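Local coordinates for DUF7790 domain-containing protein (Leptospira interrogans serogroup Icterohaemorrhagiae serovar copenhageni, PDB 6ULO) that is of unknown function but has a Rossmann-like fold related to NADP-binding domains and is probably anchored in a membrane in its full-length form, at residues 39-44 / 91-96; 79-84 / 167-172; 95-100 / 193-198. One frame throughout, in Å; residues are numbered along the deposited sequence. Where two conformers were deposited one is given.

How the interactions relate
Interactions 1 and 3 use different sides of the start of helix 94-109, share I95 and V96, and have centres about 8 Å apart. Interaction 1 ties the start of the helix to the loop 39-44, while interaction 3 lays its next turn against strand 191-195. The two also touch where strand 86-91 ends, D91 O lying 2.9 Å from G196 N, a probable hydrogen bond. Interaction 2 stands apart on the other side of the chain's centre, its own centre about 25 Å from that of interaction 1 and about 22 Å from that of interaction 3; it joins helix 74-82 to the loop 167-172. Only interaction 3 includes a strand in its contact, at the sheet's edge.

Interaction 1: residues 39-44 / 91-96; sequences KWDVGD and DFTQIV
D41 and I95 bring the two backbones closest, with their CA atoms 5.2 Å apart, where an inverse gamma turn centred on D41 faces the first turn of helix 94-109. The D41 carboxylate carries the contact. With CG anti to its carbonyl carbon (chi1 -76°), it reaches over to the start of the helix, and OD1 accepts the N-H of I95 at 2.8 Å, nearly in line with its own C-O bond although the N-H...O angle is only 141°. The other oxygen works through water: OD2 lies 2.7 Å from a water that donates to it, and this water in turn accepts from Q94 N at 2.9 Å. OD2 also takes the N-H of T38. T93, at the N-cap position, makes no capping bond with its side chain; D41, from a loop distant in sequence, takes one N-H of the first turn directly and a second through water, and its negative charge probably interacts well with the positive end of the helix dipole.

T93 slides past D41 in the opposite direction, its methyl CG2 resting 3.3 Å from D41 OD1, while its OG1 meets W40 CB at 3.8 Å. Beyond it the extended I95 (chi2 177°) sends CD1 to V42 O, 3.5 Å away, so that the isoleucine lies against the carbonyls of W40 and V42. On the strand side, D91 OD2 accepts the N-H of T93 at 3.0 Å in an Asx turn, which bends the chain from sheet to helix.

Strand 86-91 thus runs through this turn into helix 94-109; D91 OD1 is bonded to G71 N in the loop after strand 66-69, and I95 also packs on V145 and Q148 of helix 139-166.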
loop_
_atom_site.group_PDB
_atom_site.type_symbol
_atom_site.label_atom_id
_atom_site.label_comp_id
_atom_site.label_asym_id
_atom_site.label_seq_id
_atom_site.Cartn_x
_atom_site.Cartn_y
_atom_site.Cartn_z
ATOM N N LYS A 39 4.925 -13.395 -15.189
ATOM C CA LYS A 39 3.529 -13.697 -15.504
ATOM C C LYS A 39 2.562 -12.791 -14.774
ATOM O O LYS A 39 1.393 -12.718 -15.156
ATOM C CB LYS A 39 3.172 -15.142 -15.133
ATOM C CG LYS A 39 3.209 -15.426 -13.637
ATOM C CD LYS A 39 2.883 -16.886 -13.307
ATOM C CE LYS A 39 3.123 -17.175 -11.818
ATOM N NZ LYS A 39 2.895 -18.612 -11.451
ATOM N N TRP A 40 3.023 -12.080 -13.753
ATOM C CA TRP A 40 2.140 -11.184 -13.019
ATOM C C TRP A 40 1.985 -9.832 -13.678
ATOM O O TRP A 40 1.235 -9.003 -13.174
ATOM C CB TRP A 40 2.633 -11.016 -11.583
ATOM C CG TRP A 40 2.680 -12.307 -10.875
ATOM C CD1 TRP A 40 3.804 -12.988 -10.486
ATOM C CD2 TRP A 40 1.566 -13.112 -10.485
ATOM N NE1 TRP A 40 3.449 -14.158 -9.872
ATOM C CE2 TRP A 40 2.085 -14.264 -9.862
ATOM C CE3 TRP A 40 0.182 -12.979 -10.610
ATOM C CZ2 TRP A 40 1.268 -15.278 -9.345
ATOM C CZ3 TRP A 40 -0.638 -13.996 -10.088
ATOM C CH2 TRP A 40 -0.087 -15.128 -9.474
ATOM N N ASP A 41 2.699 -9.572 -14.769
ATOM C CA ASP A 41 2.585 -8.312 -15.502
ATOM C C ASP A 41 1.346 -8.327 -16.400
ATOM O O ASP A 41 1.413 -8.279 -17.625
ATOM C CB ASP A 41 3.865 -8.038 -16.281
ATOM C CG ASP A 41 4.970 -7.554 -15.385
ATOM O OD1 ASP A 41 4.814 -6.481 -14.811
ATOM O OD2 ASP A 41 5.993 -8.225 -15.228
ATOM N N VAL A 42 0.192 -8.375 -15.731
ATOM C CA VAL A 42 -1.129 -8.356 -16.359
ATOM C C VAL A 42 -2.001 -7.409 -15.550
ATOM O O VAL A 42 -1.700 -7.089 -14.397
ATOM C CB VAL A 42 -1.789 -9.759 -16.434
ATOM C CG1 VAL A 42 -1.007 -10.687 -17.358
ATOM C CG2 VAL A 42 -1.920 -10.371 -15.014
ATOM N N GLY A 43 -3.081 -6.933 -16.175
ATOM C CA GLY A 43 -3.900 -5.912 -15.536
ATOM C C GLY A 43 -4.524 -6.358 -14.225
ATOM O O GLY A 43 -4.750 -5.535 -13.333
ATOM N N ASP A 44 -4.787 -7.664 -14.086
ATOM C CA ASP A 44 -5.415 -8.196 -12.875
ATOM C C ASP A 44 -4.629 -7.811 -11.623
ATOM O O ASP A 44 -5.192 -7.667 -10.537
ATOM C CB ASP A 44 -5.471 -9.738 -12.955
ATOM C CG ASP A 44 -5.939 -10.279 -14.318
ATOM O OD1 ASP A 44 -6.931 -11.044 -14.306
ATOM O OD2 ASP A 44 -5.337 -9.972 -15.388
ATOM N N ASP A 91 6.750 -2.451 -4.795
ATOM C CA ASP A 91 6.219 -3.695 -5.340
ATOM C C ASP A 91 7.270 -4.353 -6.220
ATOM O O ASP A 91 8.219 -3.715 -6.680
ATOM C CB ASP A 91 4.903 -3.442 -6.096
ATOM C CG ASP A 91 4.005 -4.664 -6.184
ATOM O OD1 ASP A 91 3.151 -4.805 -5.273
ATOM O OD2 ASP A 91 4.133 -5.438 -7.173
ATOM N N PHE A 92 7.126 -5.656 -6.421
ATOM C CA PHE A 92 8.080 -6.427 -7.197
ATOM C C PHE A 92 7.622 -6.697 -8.613
ATOM O O PHE A 92 8.375 -7.293 -9.383
ATOM C CB PHE A 92 8.408 -7.745 -6.478
ATOM C CG PHE A 92 9.635 -8.435 -6.983
ATOM C CD1 PHE A 92 10.850 -7.787 -7.011
ATOM C CD2 PHE A 92 9.576 -9.762 -7.385
ATOM C CE1 PHE A 92 11.999 -8.448 -7.456
ATOM C CE2 PHE A 92 10.714 -10.416 -7.835
ATOM C CZ PHE A 92 11.919 -9.749 -7.851
ATOM N N THR A 93 6.407 -6.299 -8.978
ATOM C CA THR A 93 5.901 -6.508 -10.332
ATOM C C THR A 93 5.905 -5.166 -11.066
ATOM O O THR A 93 5.339 -4.177 -10.573
ATOM C CB THR A 93 4.493 -7.127 -10.307
ATOM O OG1 THR A 93 4.519 -8.376 -9.572
ATOM C CG2 THR A 93 4.018 -7.414 -11.720
ATOM N N GLN A 94 6.537 -5.137 -12.253
ATOM C CA GLN A 94 6.711 -3.866 -12.947
ATOM C C GLN A 94 5.375 -3.204 -13.266
ATOM O O GLN A 94 5.260 -1.968 -13.175
ATOM C CB GLN A 94 7.548 -4.058 -14.207
ATOM C CG GLN A 94 8.028 -2.762 -14.798
ATOM C CD GLN A 94 8.730 -1.856 -13.784
ATOM O OE1 GLN A 94 8.209 -0.822 -13.384
ATOM N NE2 GLN A 94 9.919 -2.261 -13.354
ATOM N N ILE A 95 4.344 -3.992 -13.601
ATOM C CA ILE A 95 3.079 -3.367 -13.961
ATOM C C ILE A 95 2.500 -2.599 -12.791
ATOM O O ILE A 95 1.854 -1.565 -12.989
ATOM C CB ILE A 95 2.073 -4.369 -14.568
ATOM C CG1 ILE A 95 0.989 -3.597 -15.364
ATOM C CG2 ILE A 95 1.388 -5.247 -13.483
ATOM C CD1 ILE A 95 -0.029 -4.512 -16.073
ATOM N N VAL A 96 2.699 -3.094 -11.563
ATOM C CA VAL A 96 2.169 -2.400 -10.393
ATOM C C VAL A 96 2.901 -1.081 -10.175
ATOM O O VAL A 96 2.282 -0.038 -9.957
ATOM C CB VAL A 96 2.267 -3.318 -9.160
ATOM C CG1 VAL A 96 1.931 -2.551 -7.901
ATOM C CG2 VAL A 96 1.374 -4.538 -9.296
HETATM O O HOH W 1 7.694 -7.548 -13.279
#

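Interaction 2: residues 79-84 / 167-172; sequences AAWAKS and YNYKMF
Helix 74-82, which follows the first strand of the Rossmann-like sheet, meets the loop 167-172 through W81 in its last turn. With CG anti to the carbonyl carbon (chi1 -67°), the indole is carried out to the loop, where NE1 donates to K170 O at 2.9 Å with an N-H...O angle of 154°. The oxygen sits at the indole edge, close to the ring plane, whereas the nitrogen is tilted 23° from the plane of the carbonyl group. Tryptophan suits the place because it can bury a broad apolar surface and still satisfy a backbone carbonyl.

Both segments include a helix end. K83 and N168, each with positive phi, are the C-prime residues of Schellman motifs, one closing helix 74-82 and the other turning the chain out of helix 139-166 into this loop.

Next to the hydrogen bond, the six-membered part of the indole meets Y169 at a slant, with W81 CZ2 3.9 Å from Y169 CD1; the same carbon lies 4.2 Å from M171 CB. One residue earlier, the small A80 is consistent with the close approach, its CB 4.4 Å from F172 CB. I57 of helix 57-60 touches both W81 and Y169.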
loop_
_atom_site.group_PDB
_atom_site.type_symbol
_atom_site.label_atom_id
_atom_site.label_comp_id
_atom_site.label_asym_id
_atom_site.label_seq_id
_atom_site.Cartn_x
_atom_site.Cartn_y
_atom_site.Cartn_z
ATOM N N ALA A 79 -3.469 5.244 3.674
ATOM C CA ALA A 79 -2.596 6.375 4.007
ATOM C C ALA A 79 -3.392 7.648 4.261
ATOM O O ALA A 79 -3.002 8.468 5.106
ATOM C CB ALA A 79 -1.586 6.614 2.893
ATOM N N ALA A 80 -4.500 7.860 3.530
ATOM C CA ALA A 80 -5.312 9.041 3.804
ATOM C C ALA A 80 -5.935 8.954 5.194
ATOM O O ALA A 80 -5.993 9.949 5.923
ATOM C CB ALA A 80 -6.387 9.206 2.722
ATOM N N TRP A 81 -6.439 7.770 5.567
ATOM C CA TRP A 81 -6.975 7.595 6.919
ATOM C C TRP A 81 -5.900 7.853 7.962
ATOM O O TRP A 81 -6.161 8.459 9.015
ATOM C CB TRP A 81 -7.495 6.171 7.074
ATOM C CG TRP A 81 -8.692 5.827 6.242
ATOM C CD1 TRP A 81 -9.579 6.703 5.688
ATOM C CD2 TRP A 81 -9.109 4.524 5.833
ATOM N NE1 TRP A 81 -10.561 6.020 4.973
ATOM C CE2 TRP A 81 -10.288 4.680 5.059
ATOM C CE3 TRP A 81 -8.621 3.234 6.063
ATOM C CZ2 TRP A 81 -10.980 3.589 4.537
ATOM C CZ3 TRP A 81 -9.280 2.148 5.507
ATOM C CH2 TRP A 81 -10.462 2.329 4.788
ATOM N N ALA A 82 -4.687 7.353 7.710
ATOM C CA ALA A 82 -3.589 7.508 8.656
ATOM C C ALA A 82 -3.010 8.912 8.656
ATOM O O ALA A 82 -2.296 9.266 9.604
ATOM C CB ALA A 82 -2.496 6.500 8.313
ATOM N N LYS A 83 -3.309 9.730 7.644
ATOM C CA LYS A 83 -2.586 10.989 7.443
ATOM C C LYS A 83 -1.074 10.744 7.434
ATOM O O LYS A 83 -0.286 11.436 8.096
ATOM C CB LYS A 83 -3.007 12.053 8.464
ATOM C CG LYS A 83 -4.487 12.370 8.365
ATOM C CD LYS A 83 -4.918 13.386 9.379
ATOM C CE LYS A 83 -6.427 13.611 9.284
ATOM N NZ LYS A 83 -6.832 14.796 10.063
ATOM N N SER A 84 -0.665 9.773 6.622
ATOM C CA SER A 84 0.760 9.500 6.464
ATOM C C SER A 84 1.505 10.715 5.911
ATOM O O SER A 84 0.991 11.440 5.056
ATOM C CB SER A 84 0.938 8.318 5.515
ATOM O OG SER A 84 0.199 7.185 5.938
ATOM N N TYR A 167 -21.226 0.597 3.466
ATOM C CA TYR A 167 -20.732 0.597 4.828
ATOM C C TYR A 167 -20.592 1.985 5.404
ATOM O O TYR A 167 -20.119 2.124 6.535
ATOM C CB TYR A 167 -19.426 -0.199 4.945
ATOM C CG TYR A 167 -19.626 -1.635 4.553
ATOM C CD1 TYR A 167 -20.307 -2.509 5.397
ATOM C CD2 TYR A 167 -19.200 -2.118 3.323
ATOM C CE1 TYR A 167 -20.504 -3.828 5.039
ATOM C CE2 TYR A 167 -19.407 -3.435 2.967
ATOM C CZ TYR A 167 -20.043 -4.286 3.817
ATOM O OH TYR A 167 -20.240 -5.582 3.432
ATOM N N ASN A 168 -20.989 3.012 4.659
ATOM C CA ASN A 168 -21.057 4.383 5.176
ATOM C C ASN A 168 -19.716 4.833 5.754
ATOM O O ASN A 168 -19.604 5.184 6.930
ATOM C CB ASN A 168 -22.189 4.585 6.199
ATOM C CG ASN A 168 -22.409 6.068 6.550
ATOM O OD1 ASN A 168 -22.028 6.964 5.788
ATOM N ND2 ASN A 168 -22.995 6.329 7.714
ATOM N N TYR A 169 -18.710 4.875 4.890
ATOM C CA TYR A 169 -17.424 5.404 5.303
ATOM C C TYR A 169 -16.835 6.246 4.182
ATOM O O TYR A 169 -17.199 6.115 3.012
ATOM C CB TYR A 169 -16.433 4.301 5.702
ATOM C CG TYR A 169 -16.014 3.383 4.574
ATOM C CD1 TYR A 169 -14.806 3.589 3.883
ATOM C CD2 TYR A 169 -16.802 2.271 4.232
ATOM C CE1 TYR A 169 -14.404 2.722 2.884
ATOM C CE2 TYR A 169 -16.423 1.415 3.223
ATOM C CZ TYR A 169 -15.207 1.638 2.553
ATOM O OH TYR A 169 -14.786 0.768 1.562
ATOM N N LYS A 170 -15.899 7.114 4.568
ATOM C CA LYS A 170 -15.150 7.952 3.630
ATOM C C LYS A 170 -13.894 7.238 3.170
ATOM O O LYS A 170 -13.188 6.604 3.969
ATOM C CB LYS A 170 -14.747 9.238 4.326
ATOM C CG LYS A 170 -15.916 10.133 4.712
ATOM C CD LYS A 170 -15.385 11.290 5.578
ATOM C CE LYS A 170 -16.477 12.286 5.913
ATOM N NZ LYS A 170 -15.999 13.507 6.621
ATOM N N MET A 171 -13.564 7.401 1.883
ATOM C CA MET A 171 -12.255 6.970 1.391
ATOM C C MET A 171 -11.855 7.943 0.271
ATOM O O MET A 171 -12.651 8.787 -0.163
ATOM C CB MET A 171 -12.267 5.468 1.011
ATOM C CG MET A 171 -13.360 5.059 0.017
ATOM S SD MET A 171 -12.953 5.334 -1.713
ATOM C CE MET A 171 -11.645 4.139 -1.947
ATOM N N PHE A 172 -10.580 7.887 -0.145
ATOM C CA PHE A 172 -10.030 8.994 -0.942
ATOM C C PHE A 172 -10.697 9.163 -2.297
ATOM O O PHE A 172 -10.546 10.234 -2.904
ATOM C CB PHE A 172 -8.499 8.876 -1.086
ATOM C CG PHE A 172 -8.030 8.028 -2.259
ATOM C CD1 PHE A 172 -7.559 8.615 -3.438
ATOM C CD2 PHE A 172 -7.998 6.639 -2.166
ATOM C CE1 PHE A 172 -7.120 7.840 -4.493
ATOM C CE2 PHE A 172 -7.562 5.861 -3.223
ATOM C CZ PHE A 172 -7.107 6.454 -4.396
#

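Interaction 3: residues 95-100 / 193-198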
loop_
_atom_site.group_PDB
_atom_site.type_symbol
_atom_site.label_atom_id
_atom_site.label_comp_id
_atom_site.label_asym_id
_atom_site.label_seq_id
_atom_site.Cartn_x
_atom_site.Cartn_y
_atom_site.Cartn_z
ATOM N N ILE A 95 4.344 -3.992 -13.601
ATOM C CA ILE A 95 3.079 -3.367 -13.961
ATOM C C ILE A 95 2.500 -2.599 -12.791
ATOM O O ILE A 95 1.854 -1.565 -12.989
ATOM C CB ILE A 95 2.073 -4.369 -14.568
ATOM C CG1 ILE A 95 0.989 -3.597 -15.364
ATOM C CG2 ILE A 95 1.388 -5.247 -13.483
ATOM C CD1 ILE A 95 -0.029 -4.512 -16.073
ATOM N N VAL A 96 2.699 -3.094 -11.563
ATOM C CA VAL A 96 2.169 -2.400 -10.393
ATOM C C VAL A 96 2.901 -1.081 -10.175
ATOM O O VAL A 96 2.282 -0.038 -9.957
ATOM C CB VAL A 96 2.267 -3.318 -9.160
ATOM C CG1 VAL A 96 1.931 -2.551 -7.901
ATOM C CG2 VAL A 96 1.374 -4.538 -9.296
ATOM N N VAL A 97 4.236 -1.101 -10.288
ATOM C CA VAL A 97 5.034 0.107 -10.109
ATOM C C VAL A 97 4.641 1.148 -11.144
ATOM O O VAL A 97 4.403 2.317 -10.815
ATOM C CB VAL A 97 6.548 -0.217 -10.137
ATOM C CG1 VAL A 97 7.368 1.067 -9.967
ATOM C CG2 VAL A 97 6.914 -1.243 -9.041
ATOM N N HIS A 98 4.473 0.717 -12.394
ATOM C CA HIS A 98 4.137 1.663 -13.453
ATOM C C HIS A 98 2.704 2.155 -13.352
ATOM O O HIS A 98 2.449 3.334 -13.596
ATOM C CB HIS A 98 4.391 1.006 -14.797
ATOM C CG HIS A 98 5.837 0.987 -15.148
ATOM N ND1 HIS A 98 6.361 0.176 -16.126
ATOM C CD2 HIS A 98 6.865 1.735 -14.679
ATOM C CE1 HIS A 98 7.657 0.420 -16.242
ATOM N NE2 HIS A 98 7.986 1.365 -15.376
ATOM N N ALA A 99 1.745 1.278 -12.994
ATOM C CA ALA A 99 0.372 1.744 -12.840
ATOM C C ALA A 99 0.288 2.747 -11.699
ATOM O O ALA A 99 -0.447 3.732 -11.788
ATOM C CB ALA A 99 -0.589 0.564 -12.648
ATOM N N ASN A 100 1.040 2.529 -10.619
ATOM C CA ASN A 100 1.044 3.520 -9.556
ATOM C C ASN A 100 1.616 4.853 -10.042
ATOM O O ASN A 100 1.174 5.921 -9.605
ATOM C CB ASN A 100 1.836 2.998 -8.358
ATOM C CG ASN A 100 1.070 1.970 -7.548
ATOM O OD1 ASN A 100 -0.179 2.000 -7.497
ATOM N ND2 ASN A 100 1.788 1.082 -6.879
ATOM N N PRO A 193 6.642 5.459 -5.975
ATOM C CA PRO A 193 6.635 4.057 -6.400
ATOM C C PRO A 193 8.050 3.567 -6.589
ATOM O O PRO A 193 8.831 4.186 -7.312
ATOM C CB PRO A 193 5.900 4.088 -7.738
ATOM C CG PRO A 193 5.545 5.500 -8.013
ATOM C CD PRO A 193 6.296 6.380 -7.075
ATOM N N ILE A 194 8.391 2.473 -5.940
ATOM C CA ILE A 194 9.757 1.961 -5.967
ATOM C C ILE A 194 9.736 0.456 -6.193
ATOM O O ILE A 194 8.774 -0.244 -5.827
ATOM C CB ILE A 194 10.548 2.329 -4.700
ATOM C CG1 ILE A 194 9.863 1.836 -3.412
ATOM C CG2 ILE A 194 10.851 3.823 -4.656
ATOM C CD1 ILE A 194 10.767 1.966 -2.141
ATOM N N ARG A 195 10.802 -0.032 -6.806
ATOM C CA ARG A 195 10.923 -1.440 -7.161
ATOM C C ARG A 195 11.555 -2.219 -6.012
ATOM O O ARG A 195 12.703 -1.956 -5.637
ATOM C CB ARG A 195 11.843 -1.574 -8.374
ATOM C CG ARG A 195 11.335 -0.863 -9.625
ATOM C CD ARG A 195 12.337 -1.049 -10.787
ATOM N NE ARG A 195 13.652 -0.511 -10.446
ATOM C CZ ARG A 195 13.987 0.767 -10.614
ATOM N NH1 ARG A 195 13.095 1.615 -11.131
ATOM N NH2 ARG A 195 15.205 1.207 -10.265
ATOM N N GLY A 196 10.841 -3.194 -5.474
ATOM C CA GLY A 196 11.421 -3.973 -4.400
ATOM C C GLY A 196 10.617 -5.210 -4.068
ATOM O O GLY A 196 9.374 -5.169 -4.044
ATOM N N ASN A 197 11.331 -6.294 -3.778
ATOM C CA ASN A 197 10.728 -7.544 -3.335
ATOM C C ASN A 197 10.731 -7.553 -1.815
ATOM O O ASN A 197 11.758 -7.245 -1.203
ATOM C CB ASN A 197 11.614 -8.682 -3.874
ATOM C CG ASN A 197 11.011 -10.081 -3.709
ATOM O OD1 ASN A 197 10.117 -10.320 -2.926
ATOM N ND2 ASN A 197 11.596 -11.024 -4.414
ATOM N N LEU A 198 9.613 -7.949 -1.209
ATOM C CA LEU A 198 9.631 -8.190 0.242
ATOM C C LEU A 198 10.747 -9.141 0.658
ATOM O O LEU A 198 11.266 -9.031 1.772
ATOM C CB LEU A 198 8.310 -8.785 0.722
ATOM C CG LEU A 198 7.072 -7.885 0.595
ATOM C CD1 LEU A 198 5.827 -8.676 0.901
ATOM C CD2 LEU A 198 7.202 -6.686 1.523
#
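The puckered pyrrolidine ring of P193 meets V97 at one corner, where CB does the touching: it lies 4.0 Å from V97 CG1 and also packs near V97 O. P193 touches T101 and I104 of helix 94-109 as well. The planar groups around this pair are engaged elsewhere: the N100 amide gives ND2 to G71 O, and the R195 guanidinium uses NE to bond E33 O.

V97 does most of the work because its two methyls diverge. CG1, anti to the backbone N (chi1 179°), goes to the proline and, more loosely, to R195 CG at 4.4 Å; CG2 lies 3.8 Å from I194 O. A beta-branched residue thus spreads along three residues of the strand without a long chain to bury. One turn on, N100 adds its CB, 4.3 Å from P193 CB. I194 makes backbone bonds to L89 and D91 of strand 86-91; P193, with no N-H to give, is consistent with a place in the outermost strand.

The helical segment 95-100 and strand segment 193-195 run nearly antiparallel (161°), axes 7.9 Å apart at closest approach. Strand 86-91, helix 94-109 and strand 191-195 follow the pattern of a beta-alpha-beta crossover, widened by the helices between residues 113 and 187. Strand 191-195 borders the sheet, parallel to strand 86-91, while helix 139-166 packs on the helix through I95, H98 and A99.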